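Local structure of putative citrate lyase, alfa subunit (Streptococcus mutans, 2HJ0) at residues A[67-71]-A[97-101]; A[102-107]-A[127-131]; A[120-126]-A[141-146]; A[145-150]-A[397-402]; A[149-153]-A[498-502]. The protein belongs to the CitF family of citrate lyase alpha subunits and is built on two mixed, largely parallel beta-sheets flanked by helices. All blocks are in the same frame, centred on the assembly; numbering follows the deposited sequence.

Interaction 1 (A[67-71]-A[97-101]); sequences ISFHH and IAPSS
Ala98 N donates to Ile67 O at 2.8 Å, and two residues further on Ser100 N donates to Phe69 O at 2.9 Å. These two backbone hydrogen bonds join neighbouring parallel strands. Pro99 has no N-H to offer; its CA instead makes a CA-H...O contact of 3.2 Å to Phe69 O, which thus meets both residues. The apolar packing lies on the face of Ile67, Phe69, Ile97 and Pro99. Phe69 keeps CG anti to its carbonyl carbon (chi1 -49°), which places the ring where its edge atom CE1 meets Ile97 CG1 at 4.0 Å, the two side chains crossing at about a right angle. Met80, Val83 and Leu84 of helix 79-89 also touch Phe69, so this is the inner packing of a beta-alpha-beta unit, strand 66-69, helix 79-89 and strand 95-99, in a Rossmann-like sheet. On the other face Ser68 and Ala98 are neighbours; Ser68 OG bonds to Asp196 and Ala98 O accepts from Arg151. Beyond the strand ends the contact turns polar. His71 ND1 and Ser100 OG share a hydrogen bond of 2.5 Å in which either could be the donor. Ser101 CB lies over the face of the same imidazole, 3.4 Å from the centroid of the His71 ring, a CH-pi contact. Tyr192 stacks on His71, whose side chain comes within about 3 Å of a bound citric acid, nearest atoms.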
# COMPACT_ATOMS: atom_id res chain seq x y z
N ILE A 67 3.23 21.65 3.54
CA ILE A 67 3.69 20.55 4.35
C ILE A 67 2.49 19.96 5.09
O ILE A 67 1.47 20.63 5.27
CB ILE A 67 4.75 21.03 5.37
CG1 ILE A 67 4.14 22.03 6.36
CG2 ILE A 67 5.91 21.69 4.64
CD1 ILE A 67 5.13 22.52 7.40
N SER A 68 2.62 18.70 5.52
CA SER A 68 1.53 18.03 6.24
C SER A 68 2.00 17.31 7.50
O SER A 68 3.20 17.10 7.71
CB SER A 68 0.84 17.02 5.32
OG SER A 68 1.78 16.12 4.74
N PHE A 69 1.02 16.94 8.33
CA PHE A 69 1.24 16.24 9.60
C PHE A 69 -0.03 15.45 9.90
O PHE A 69 -1.07 15.73 9.32
CB PHE A 69 1.45 17.22 10.76
CG PHE A 69 2.46 18.29 10.50
CD1 PHE A 69 2.10 19.46 9.85
CD2 PHE A 69 3.78 18.13 10.90
CE1 PHE A 69 3.04 20.46 9.61
CE2 PHE A 69 4.72 19.12 10.67
CZ PHE A 69 4.35 20.28 10.02
N HIS A 70 0.05 14.48 10.81
CA HIS A 70 -1.14 13.73 11.16
C HIS A 70 -1.46 13.99 12.63
O HIS A 70 -0.63 14.52 13.36
CB HIS A 70 -0.95 12.24 10.91
CG HIS A 70 -0.02 11.58 11.87
ND1 HIS A 70 1.25 11.18 11.50
CD2 HIS A 70 -0.14 11.30 13.18
CE1 HIS A 70 1.87 10.69 12.56
NE2 HIS A 70 1.05 10.75 13.59
N HIS A 71 -2.67 13.63 13.07
CA HIS A 71 -3.06 13.86 14.46
C HIS A 71 -3.34 12.60 15.28
O HIS A 71 -4.15 12.62 16.23
CB HIS A 71 -4.30 14.76 14.51
CG HIS A 71 -5.54 14.13 13.96
ND1 HIS A 71 -5.70 13.86 12.62
CD2 HIS A 71 -6.66 13.68 14.57
CE1 HIS A 71 -6.86 13.26 12.42
NE2 HIS A 71 -7.47 13.14 13.59
N ILE A 97 0.05 24.90 5.55
CA ILE A 97 -0.08 23.77 6.45
C ILE A 97 -1.27 22.85 6.08
O ILE A 97 -2.38 23.31 5.79
CB ILE A 97 -0.22 24.34 7.91
CG1 ILE A 97 0.31 23.37 8.95
CG2 ILE A 97 -1.69 24.61 8.24
CD1 ILE A 97 0.08 23.89 10.35
N ALA A 98 -1.03 21.54 6.06
CA ALA A 98 -2.08 20.60 5.72
C ALA A 98 -2.15 19.41 6.69
O ALA A 98 -2.00 18.25 6.29
CB ALA A 98 -1.90 20.10 4.28
N PRO A 99 -2.36 19.69 7.99
CA PRO A 99 -2.45 18.63 9.00
C PRO A 99 -3.79 17.90 8.90
O PRO A 99 -4.81 18.51 8.58
CB PRO A 99 -2.32 19.39 10.31
CG PRO A 99 -3.00 20.69 10.00
CD PRO A 99 -2.48 21.02 8.62
N SER A 100 -3.79 16.59 9.16
CA SER A 100 -5.04 15.83 9.13
C SER A 100 -6.04 16.45 10.11
O SER A 100 -7.24 16.37 9.89
CB SER A 100 -4.78 14.36 9.45
OG SER A 100 -4.13 14.21 10.69
N SER A 101 -5.55 17.05 11.20
CA SER A 101 -6.41 17.74 12.15
C SER A 101 -5.56 18.49 13.17
O SER A 101 -4.39 18.18 13.33
CB SER A 101 -7.38 16.78 12.85
OG SER A 101 -8.49 17.49 13.41

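Interaction 2 (A[102-107]-A[127-131]); sequences IANVHE and RDKVG
Asn104 reaches across to the first turn of helix 127-135 and meets it along its whole side chain. Its CB lies 4.2 Å from Lys129 CG. Its CG sits beside the Asp128 side chain, with the amide and carboxylate planes only 8° apart. At the tip the two polar atoms part company: Asn104 OD1 accepts from Lys129 N at 3.1 Å (N-H...O 158°), and Asn104 ND2 donates to Asp128 OD2, also at 3.1 Å, meeting the anti side of the carboxylate somewhat out of its plane. The amide thereby has its rotation fixed by one bond at each end, and the helix start probably favours the oxygen where it lies. Deeper in, Ile102 CG2 packs on Val130 CG2 at 3.6 Å, the branches set roughly perpendicular; the same Val130 methyl touches His106 O. Arg127 bends at chi2 (-51°) past Ile102 O, and a water completes the link, donating to Ile102 O at 2.8 Å and accepting from Arg127 NE at 2.6 Å. On the exposed side the Lys129 chain runs by Glu107, but Lys129 NZ and Glu107 OE2 are 4.6 Å apart, beyond a salt bridge. Within the loop Ala103 N donates to His106 ND1 at 2.9 Å. The loop leads from strand 95-99 to helix 109-114; Glu75 binds the backbone N of Asn104 and Val105, Met80 of helix 79-89 touches Ile102 and His106, and Leu109 of helix 109-114 touches both Ile102 and Val130.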
# COMPACT_ATOMS: atom_id res chain seq x y z
N ILE A 102 -6.15 19.48 13.84
CA ILE A 102 -5.40 20.30 14.80
C ILE A 102 -5.94 20.20 16.23
O ILE A 102 -7.14 20.37 16.46
CB ILE A 102 -5.41 21.79 14.32
CG1 ILE A 102 -4.57 21.93 13.04
CG2 ILE A 102 -4.83 22.70 15.38
CD1 ILE A 102 -4.72 23.24 12.34
N ALA A 103 -5.07 19.95 17.19
CA ALA A 103 -5.49 19.84 18.59
C ALA A 103 -5.12 21.10 19.39
O ALA A 103 -4.53 22.02 18.84
CB ALA A 103 -4.86 18.60 19.24
N ASN A 104 -5.48 21.14 20.68
CA ASN A 104 -5.19 22.30 21.53
C ASN A 104 -3.70 22.45 21.86
O ASN A 104 -3.20 23.56 22.05
CB ASN A 104 -5.96 22.24 22.86
CG ASN A 104 -7.46 22.41 22.68
OD1 ASN A 104 -7.95 23.37 22.07
ND2 ASN A 104 -8.20 21.47 23.25
N VAL A 105 -2.99 21.34 21.93
CA VAL A 105 -1.57 21.39 22.26
C VAL A 105 -0.84 22.10 21.13
O VAL A 105 0.33 22.48 21.28
CB VAL A 105 -1.00 19.97 22.44
CG1 VAL A 105 -1.02 19.23 21.10
CG2 VAL A 105 0.41 20.05 22.99
N HIS A 106 -1.53 22.28 20.01
CA HIS A 106 -0.96 22.95 18.86
C HIS A 106 -1.06 24.48 18.97
O HIS A 106 -0.99 25.18 17.97
CB HIS A 106 -1.65 22.47 17.58
CG HIS A 106 -1.33 21.05 17.22
ND1 HIS A 106 -2.27 20.18 16.70
CD2 HIS A 106 -0.17 20.35 17.30
CE1 HIS A 106 -1.70 19.01 16.48
NE2 HIS A 106 -0.43 19.08 16.83
N GLU A 107 -1.22 24.98 20.19
CA GLU A 107 -1.34 26.42 20.42
C GLU A 107 -0.22 27.25 19.79
O GLU A 107 -0.47 28.33 19.24
CB GLU A 107 -1.39 26.71 21.92
CG GLU A 107 -1.86 28.11 22.27
CD GLU A 107 -1.55 28.47 23.71
OE1 GLU A 107 -0.34 28.62 24.04
OE2 GLU A 107 -2.50 28.60 24.53
N ARG A 127 -10.10 22.87 17.00
CA ARG A 127 -10.34 22.77 18.45
C ARG A 127 -10.40 24.14 19.11
O ARG A 127 -10.36 25.17 18.43
CB ARG A 127 -9.28 21.90 19.15
CG ARG A 127 -9.28 20.42 18.77
CD ARG A 127 -10.67 19.77 18.88
NE ARG A 127 -10.72 18.43 18.28
CZ ARG A 127 -11.84 17.75 18.04
NH1 ARG A 127 -11.79 16.54 17.49
NH2 ARG A 127 -13.02 18.28 18.34
N ASP A 128 -10.47 24.13 20.43
CA ASP A 128 -10.58 25.34 21.26
C ASP A 128 -9.63 26.50 20.97
O ASP A 128 -10.04 27.52 20.42
CB ASP A 128 -10.45 24.94 22.74
CG ASP A 128 -11.45 23.85 23.14
OD1 ASP A 128 -12.68 24.05 22.96
OD2 ASP A 128 -11.02 22.80 23.66
N LYS A 129 -8.37 26.35 21.35
CA LYS A 129 -7.35 27.39 21.18
C LYS A 129 -7.10 27.88 19.76
O LYS A 129 -7.34 29.06 19.46
CB LYS A 129 -6.03 26.93 21.81
CG LYS A 129 -6.21 26.39 23.21
CD LYS A 129 -4.92 26.47 24.02
CE LYS A 129 -5.18 26.02 25.45
NZ LYS A 129 -6.37 26.72 26.04
N VAL A 130 -6.61 27.01 18.88
CA VAL A 130 -6.35 27.44 17.50
C VAL A 130 -7.62 27.96 16.85
O VAL A 130 -7.60 28.99 16.17
CB VAL A 130 -5.79 26.28 16.64
CG1 VAL A 130 -5.58 26.75 15.20
CG2 VAL A 130 -4.47 25.79 17.22
N GLY A 131 -8.73 27.26 17.06
CA GLY A 131 -10.00 27.67 16.49
C GLY A 131 -10.44 29.04 16.97
O GLY A 131 -11.00 29.82 16.20
O HOH W 1 -8.67 18.08 16.69

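Interaction 3 (A[120-126]-A[141-146]); sequences NITSSGL and NPVIIR
Ile144 N donates to Ile121 O at 2.8 Å, Ser123 N to Ile144 O at 3.2 Å and Arg146 N to Ser123 O at 3.1 Å, the alternating pattern of parallel strands, whose axes here diverge by 15°. Thr122 and Ile144 share one face. Thr122 holds OG1 anti to its backbone N (chi1 -178°), beside the carbonyl carbon, and from there donates to Ile144 O at 2.9 Å. That carbonyl therefore accepts two bonds, one from a backbone N-H and one from a hydroxyl. The pairing closes a further beta-alpha-beta unit of the Rossmann-like sheet, strand 118-123, helix 127-135 and strand 143-145. Arg146 extends from CG to NE back along this face, and its NH2 gives Thr122 OG1 a weak, bent hydrogen bond of 2.9 Å (122° at the hydrogen). Ile144 CG2 lies 3.5 Å above the plane of the Arg146 guanidinium, offset toward its rim, while Arg146 NE has its stronger partner in Glu498, a salt bridge. Apolar contacts gather at Val143: its CG1 meets Leu126 CD2 tip to tip at 4.1 Å and touches Ile121 too. Ile145 CG2 touches Ser124 O, where the first strand has already turned into a loop. Ser124 points away from the second strand; its OG accepts from Gly398 N, and its side chain is about 3 Å from a bound citric acid, nearest atoms.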
# COMPACT_ATOMS: atom_id res chain seq x y z
N ASN A 120 -1.66 29.54 5.25
CA ASN A 120 -2.82 28.76 4.82
C ASN A 120 -2.90 27.48 5.64
O ASN A 120 -1.88 26.82 5.90
CB ASN A 120 -2.73 28.40 3.33
CG ASN A 120 -2.97 29.60 2.44
OD1 ASN A 120 -2.20 30.54 2.44
ND2 ASN A 120 -4.06 29.56 1.68
N ILE A 121 -4.11 27.12 6.03
CA ILE A 121 -4.34 25.94 6.84
C ILE A 121 -5.51 25.11 6.31
O ILE A 121 -6.51 25.67 5.87
CB ILE A 121 -4.70 26.34 8.30
CG1 ILE A 121 -3.62 27.27 8.87
CG2 ILE A 121 -4.88 25.10 9.15
CD1 ILE A 121 -3.96 27.82 10.27
N THR A 122 -5.38 23.79 6.34
CA THR A 122 -6.47 22.91 5.93
C THR A 122 -6.47 21.69 6.85
O THR A 122 -5.41 21.13 7.15
CB THR A 122 -6.36 22.45 4.45
OG1 THR A 122 -7.48 21.62 4.14
CG2 THR A 122 -5.06 21.68 4.19
N SER A 123 -7.65 21.31 7.35
CA SER A 123 -7.77 20.14 8.21
C SER A 123 -9.20 19.84 8.61
O SER A 123 -10.15 20.44 8.11
CB SER A 123 -6.90 20.28 9.47
OG SER A 123 -7.47 21.16 10.41
N SER A 124 -9.34 18.87 9.51
CA SER A 124 -10.64 18.45 9.99
C SER A 124 -11.14 19.45 11.02
O SER A 124 -12.28 19.93 10.93
CB SER A 124 -10.54 17.05 10.61
OG SER A 124 -11.74 16.69 11.28
N GLY A 125 -10.29 19.79 11.98
CA GLY A 125 -10.70 20.73 13.00
C GLY A 125 -9.59 21.60 13.52
O GLY A 125 -8.43 21.47 13.14
N LEU A 126 -9.93 22.52 14.41
CA LEU A 126 -8.92 23.40 14.95
C LEU A 126 -8.98 23.36 16.47
O LEU A 126 -8.02 23.74 17.14
CB LEU A 126 -9.16 24.82 14.42
CG LEU A 126 -9.26 24.97 12.90
CD1 LEU A 126 -9.74 26.36 12.56
CD2 LEU A 126 -7.91 24.69 12.26
N ASN A 141 -5.91 34.64 5.10
CA ASN A 141 -6.61 33.68 4.25
C ASN A 141 -7.56 32.82 5.09
O ASN A 141 -7.36 32.65 6.29
CB ASN A 141 -5.59 32.80 3.53
CG ASN A 141 -5.07 33.43 2.27
OD1 ASN A 141 -4.05 33.01 1.73
ND2 ASN A 141 -5.80 34.43 1.77
N PRO A 142 -8.61 32.28 4.46
CA PRO A 142 -9.58 31.43 5.18
C PRO A 142 -9.04 30.01 5.38
O PRO A 142 -8.39 29.45 4.49
CB PRO A 142 -10.81 31.42 4.26
CG PRO A 142 -10.63 32.62 3.37
CD PRO A 142 -9.13 32.64 3.13
N VAL A 143 -9.31 29.44 6.55
CA VAL A 143 -8.88 28.07 6.81
C VAL A 143 -9.79 27.19 5.97
O VAL A 143 -11.00 27.39 5.95
CB VAL A 143 -9.08 27.71 8.30
CG1 VAL A 143 -8.76 26.23 8.51
CG2 VAL A 143 -8.19 28.58 9.17
N ILE A 144 -9.22 26.22 5.26
CA ILE A 144 -10.04 25.32 4.44
C ILE A 144 -10.36 24.05 5.23
O ILE A 144 -9.47 23.24 5.52
CB ILE A 144 -9.33 24.88 3.14
CG1 ILE A 144 -9.02 26.10 2.27
CG2 ILE A 144 -10.20 23.89 2.37
CD1 ILE A 144 -10.24 26.86 1.83
N ILE A 145 -11.61 23.85 5.60
CA ILE A 145 -11.93 22.65 6.34
C ILE A 145 -12.47 21.59 5.42
O ILE A 145 -13.34 21.85 4.60
CB ILE A 145 -12.93 22.93 7.45
CG1 ILE A 145 -12.21 23.60 8.61
CG2 ILE A 145 -13.59 21.65 7.90
CD1 ILE A 145 -13.13 24.23 9.55
N ARG A 146 -11.93 20.39 5.56
CA ARG A 146 -12.35 19.25 4.75
C ARG A 146 -12.60 18.06 5.68
O ARG A 146 -11.98 17.95 6.73
CB ARG A 146 -11.26 18.87 3.76
CG ARG A 146 -10.80 19.97 2.82
CD ARG A 146 -9.94 19.33 1.72
NE ARG A 146 -9.83 20.18 0.55
CZ ARG A 146 -8.92 21.14 0.41
NH1 ARG A 146 -8.92 21.87 -0.69
NH2 ARG A 146 -8.01 21.36 1.34

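Interaction 4 (A[145-150]-A[397-402]); sequences IRSHGG and SGGHCD
Ser147 places OG between its backbone N and carbonyl carbon (chi1 67°), and Asp402 sets CG anti to its carbonyl carbon (chi1 -77°); together these torsions bring the hydroxyl to the syn side of the carboxylate at the start of helix 148-157. Ser147 OG donates to Asp402 OD1 at 3.0 Å and accepts from Gly150 N at 2.9 Å, so the N-cap hydroxyl is used both ways. The other carboxylate oxygen, Asp402 OD2, takes the N-H one residue earlier in the helix, from Gly149 N, at 2.9 Å. Both donors come syn, about 30° out of the carboxylate plane. The type II' turn from Ser397 to His400 supplies the rest. His148 N donates to Gly398 O at 2.9 Å, arriving well above the carbonyl plane and not on a lone pair. Gly398, with the positive phi such a turn needs, lays its CA over the face of the His148 ring, 3.7 Å from its centroid, in a CH-pi contact. Nearer the strand end, Ser397 CB packs on Ile145 CG2 at 3.8 Å. The Tyr192 ring also meets that of His148, whose side chain lies about 3 Å from a bound citric acid, nearest atoms. Asp402 OD1 also forms a salt bridge with Arg500 NE. A buried carboxylate so supplied with a hydroxyl, a helix N-H and a guanidinium would probably have its negative charge stabilised.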
# COMPACT_ATOMS: atom_id res chain seq x y z
N ILE A 145 -11.61 23.85 5.60
CA ILE A 145 -11.93 22.65 6.34
C ILE A 145 -12.47 21.59 5.42
O ILE A 145 -13.34 21.85 4.60
CB ILE A 145 -12.93 22.93 7.45
CG1 ILE A 145 -12.21 23.60 8.61
CG2 ILE A 145 -13.59 21.65 7.90
CD1 ILE A 145 -13.13 24.23 9.55
N ARG A 146 -11.93 20.39 5.56
CA ARG A 146 -12.35 19.25 4.75
C ARG A 146 -12.60 18.06 5.68
O ARG A 146 -11.98 17.95 6.73
CB ARG A 146 -11.26 18.87 3.76
CG ARG A 146 -10.80 19.97 2.82
CD ARG A 146 -9.94 19.33 1.72
NE ARG A 146 -9.83 20.18 0.55
CZ ARG A 146 -8.92 21.14 0.41
NH1 ARG A 146 -8.92 21.87 -0.69
NH2 ARG A 146 -8.01 21.36 1.34
N SER A 147 -13.50 17.16 5.28
CA SER A 147 -13.79 15.96 6.06
C SER A 147 -12.61 15.01 5.86
O SER A 147 -11.77 15.24 4.97
CB SER A 147 -15.08 15.30 5.55
OG SER A 147 -14.92 14.77 4.24
N HIS A 148 -12.51 13.96 6.66
CA HIS A 148 -11.40 13.02 6.47
C HIS A 148 -11.40 12.51 5.03
O HIS A 148 -10.34 12.38 4.42
CB HIS A 148 -11.48 11.84 7.45
CG HIS A 148 -11.29 12.23 8.88
ND1 HIS A 148 -10.37 13.19 9.27
CD2 HIS A 148 -11.88 11.79 10.01
CE1 HIS A 148 -10.42 13.32 10.58
NE2 HIS A 148 -11.33 12.49 11.06
N GLY A 149 -12.59 12.24 4.49
CA GLY A 149 -12.68 11.79 3.12
C GLY A 149 -12.31 12.91 2.15
O GLY A 149 -11.62 12.68 1.16
N GLY A 150 -12.78 14.12 2.44
CA GLY A 150 -12.47 15.25 1.58
C GLY A 150 -10.98 15.49 1.43
O GLY A 150 -10.49 15.81 0.35
N SER A 397 -14.84 18.62 11.46
CA SER A 397 -15.65 17.94 10.46
C SER A 397 -15.52 16.41 10.59
O SER A 397 -16.51 15.68 10.46
CB SER A 397 -15.23 18.40 9.07
OG SER A 397 -16.09 17.85 8.08
N GLY A 398 -14.30 15.94 10.83
CA GLY A 398 -14.08 14.51 10.96
C GLY A 398 -14.69 13.74 9.80
O GLY A 398 -14.61 14.16 8.65
N GLY A 399 -15.30 12.59 10.11
CA GLY A 399 -15.90 11.79 9.07
C GLY A 399 -17.42 11.89 9.12
O GLY A 399 -18.13 11.13 8.46
N HIS A 400 -17.90 12.85 9.90
CA HIS A 400 -19.32 13.06 10.07
C HIS A 400 -20.12 13.09 8.76
O HIS A 400 -20.90 12.17 8.50
CB HIS A 400 -19.53 14.35 10.86
CG HIS A 400 -20.84 14.42 11.56
ND1 HIS A 400 -22.04 14.62 10.90
CD2 HIS A 400 -21.15 14.35 12.88
CE1 HIS A 400 -23.02 14.69 11.79
NE2 HIS A 400 -22.50 14.52 13.00
N CYS A 401 -19.94 14.10 7.93
CA CYS A 401 -20.69 14.14 6.69
C CYS A 401 -20.31 12.96 5.79
O CYS A 401 -21.07 12.60 4.90
CB CYS A 401 -20.45 15.46 5.94
SG CYS A 401 -18.89 15.59 5.04
N ASP A 402 -19.14 12.36 6.03
CA ASP A 402 -18.68 11.21 5.24
C ASP A 402 -19.53 9.97 5.44
O ASP A 402 -20.16 9.47 4.52
CB ASP A 402 -17.25 10.83 5.60
CG ASP A 402 -16.22 11.75 5.01
OD1 ASP A 402 -16.37 12.15 3.83
OD2 ASP A 402 -15.24 12.06 5.73

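Interaction 5 (A[149-153]-A[498-502]); sequences GGRAR and EYRDG
Gly150 and Arg500 bring the backbones together, with CA atoms 4.2 Å apart, where a helical turn lies against the type I turn from Tyr499 to Gly502. Gly150 CA lies 3.9 Å from Arg500 O. Arg153 carries nearly all the rest. Its CG leaves anti to the backbone N (chi1 -178°), then the chain bends at chi2 and chi3 and folds the guanidinium back over its own helix, with Gly150 O 3.6 Å above the guanidinium plane of Arg153. Gly502 CA also lies over a face, 3.5 Å from Arg153 CZ. Glu498 meets the edge in a salt bridge: Arg153 NH1 and NH2 both donate to Glu498 OE2, at 2.8 and 2.9 Å, and NH2 also to Glu498 OE1 at 3.1 Å. The guanidinium and carboxylate planes are 55° apart, and both nitrogens reach OE2 from the same face of the carboxylate. Arg153 NH1 donates as well to Arg500 O at 2.8 Å, fixing the group's rotation. Glu498 OE1 has a second cation, Arg146. The turn links strand 493-498 to the outermost strand 504-511, and helix 148-157 is tied to it beside helix 400-406, whose Phe405 touches Arg500.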
# COMPACT_ATOMS: atom_id res chain seq x y z
N GLY A 149 -12.59 12.24 4.49
CA GLY A 149 -12.68 11.79 3.12
C GLY A 149 -12.31 12.91 2.15
O GLY A 149 -11.62 12.68 1.16
N GLY A 150 -12.78 14.12 2.44
CA GLY A 150 -12.47 15.25 1.58
C GLY A 150 -10.98 15.49 1.43
O GLY A 150 -10.49 15.81 0.35
N ARG A 151 -10.26 15.35 2.54
CA ARG A 151 -8.82 15.54 2.53
C ARG A 151 -8.18 14.46 1.66
O ARG A 151 -7.30 14.73 0.84
CB ARG A 151 -8.26 15.45 3.95
CG ARG A 151 -6.75 15.58 4.03
CD ARG A 151 -6.29 15.48 5.47
NE ARG A 151 -4.92 15.92 5.62
CZ ARG A 151 -3.86 15.18 5.32
NH1 ARG A 151 -4.00 13.95 4.85
NH2 ARG A 151 -2.64 15.69 5.50
N ALA A 152 -8.65 13.23 1.84
CA ALA A 152 -8.12 12.14 1.05
C ALA A 152 -8.49 12.40 -0.41
O ALA A 152 -7.66 12.20 -1.29
CB ALA A 152 -8.71 10.81 1.54
N ARG A 153 -9.71 12.84 -0.68
CA ARG A 153 -10.12 13.12 -2.05
C ARG A 153 -9.23 14.20 -2.66
O ARG A 153 -8.69 14.02 -3.75
CB ARG A 153 -11.57 13.59 -2.12
CG ARG A 153 -12.05 13.85 -3.55
CD ARG A 153 -12.85 15.15 -3.66
NE ARG A 153 -12.01 16.33 -3.47
CZ ARG A 153 -12.24 17.28 -2.57
NH1 ARG A 153 -13.28 17.18 -1.75
NH2 ARG A 153 -11.43 18.33 -2.47
N GLU A 498 -15.49 22.96 2.98
CA GLU A 498 -15.58 22.22 1.73
C GLU A 498 -16.24 20.86 2.00
O GLU A 498 -15.78 20.11 2.86
CB GLU A 498 -14.20 21.98 1.12
CG GLU A 498 -14.26 21.07 -0.11
CD GLU A 498 -12.92 20.45 -0.46
OE1 GLU A 498 -12.11 21.09 -1.16
OE2 GLU A 498 -12.67 19.30 -0.02
N TYR A 499 -17.31 20.57 1.28
CA TYR A 499 -18.02 19.30 1.41
C TYR A 499 -17.13 18.18 0.86
O TYR A 499 -16.26 18.42 0.03
CB TYR A 499 -19.32 19.33 0.61
CG TYR A 499 -20.23 18.14 0.86
CD1 TYR A 499 -20.77 17.92 2.12
CD2 TYR A 499 -20.56 17.25 -0.17
CE1 TYR A 499 -21.62 16.85 2.37
CE2 TYR A 499 -21.42 16.17 0.07
CZ TYR A 499 -21.94 15.99 1.35
OH TYR A 499 -22.78 14.93 1.61
N ARG A 500 -17.39 16.96 1.31
CA ARG A 500 -16.60 15.82 0.86
C ARG A 500 -16.37 15.75 -0.66
O ARG A 500 -15.32 15.30 -1.10
CB ARG A 500 -17.25 14.50 1.34
CG ARG A 500 -18.62 14.20 0.75
CD ARG A 500 -19.13 12.83 1.20
NE ARG A 500 -18.02 11.87 1.29
CZ ARG A 500 -18.13 10.56 1.13
NH1 ARG A 500 -19.32 10.01 0.87
NH2 ARG A 500 -17.05 9.80 1.22
N ASP A 501 -17.35 16.21 -1.44
CA ASP A 501 -17.21 16.16 -2.90
C ASP A 501 -16.35 17.27 -3.49
O ASP A 501 -16.08 17.28 -4.69
CB ASP A 501 -18.59 16.15 -3.57
CG ASP A 501 -19.37 17.41 -3.31
OD1 ASP A 501 -18.85 18.29 -2.58
OD2 ASP A 501 -20.52 17.51 -3.82
N GLY A 502 -15.91 18.20 -2.65
CA GLY A 502 -15.05 19.28 -3.13
C GLY A 502 -15.67 20.65 -3.34
O GLY A 502 -14.96 21.61 -3.63

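Overall arrangement
Interactions 1 and 3 pair strands of one sheet, and the neighbours 95-99 and 118-123 join them, with Ile97 N 2.8 Å from Asn120 O. Interaction 2 packs the loop and helix that follow two of these strands, with Ile102 N on Gly125 O at 3.1 Å. Interactions 4 and 5 join the first turns of helix 148-157 to two later parts of the chain, centres 7 Å apart; Arg146 and Glu498 connect them with interaction 3. Arg151 of this helix also reaches interaction 1. His71, Ser124, Arg127 and His148, from interactions 1 to 4, all approach bound citric acid, which probably came from the crystallisation liquor but may mark a pocket; there His71 CE1 lies 4.0 Å from His148 CE1.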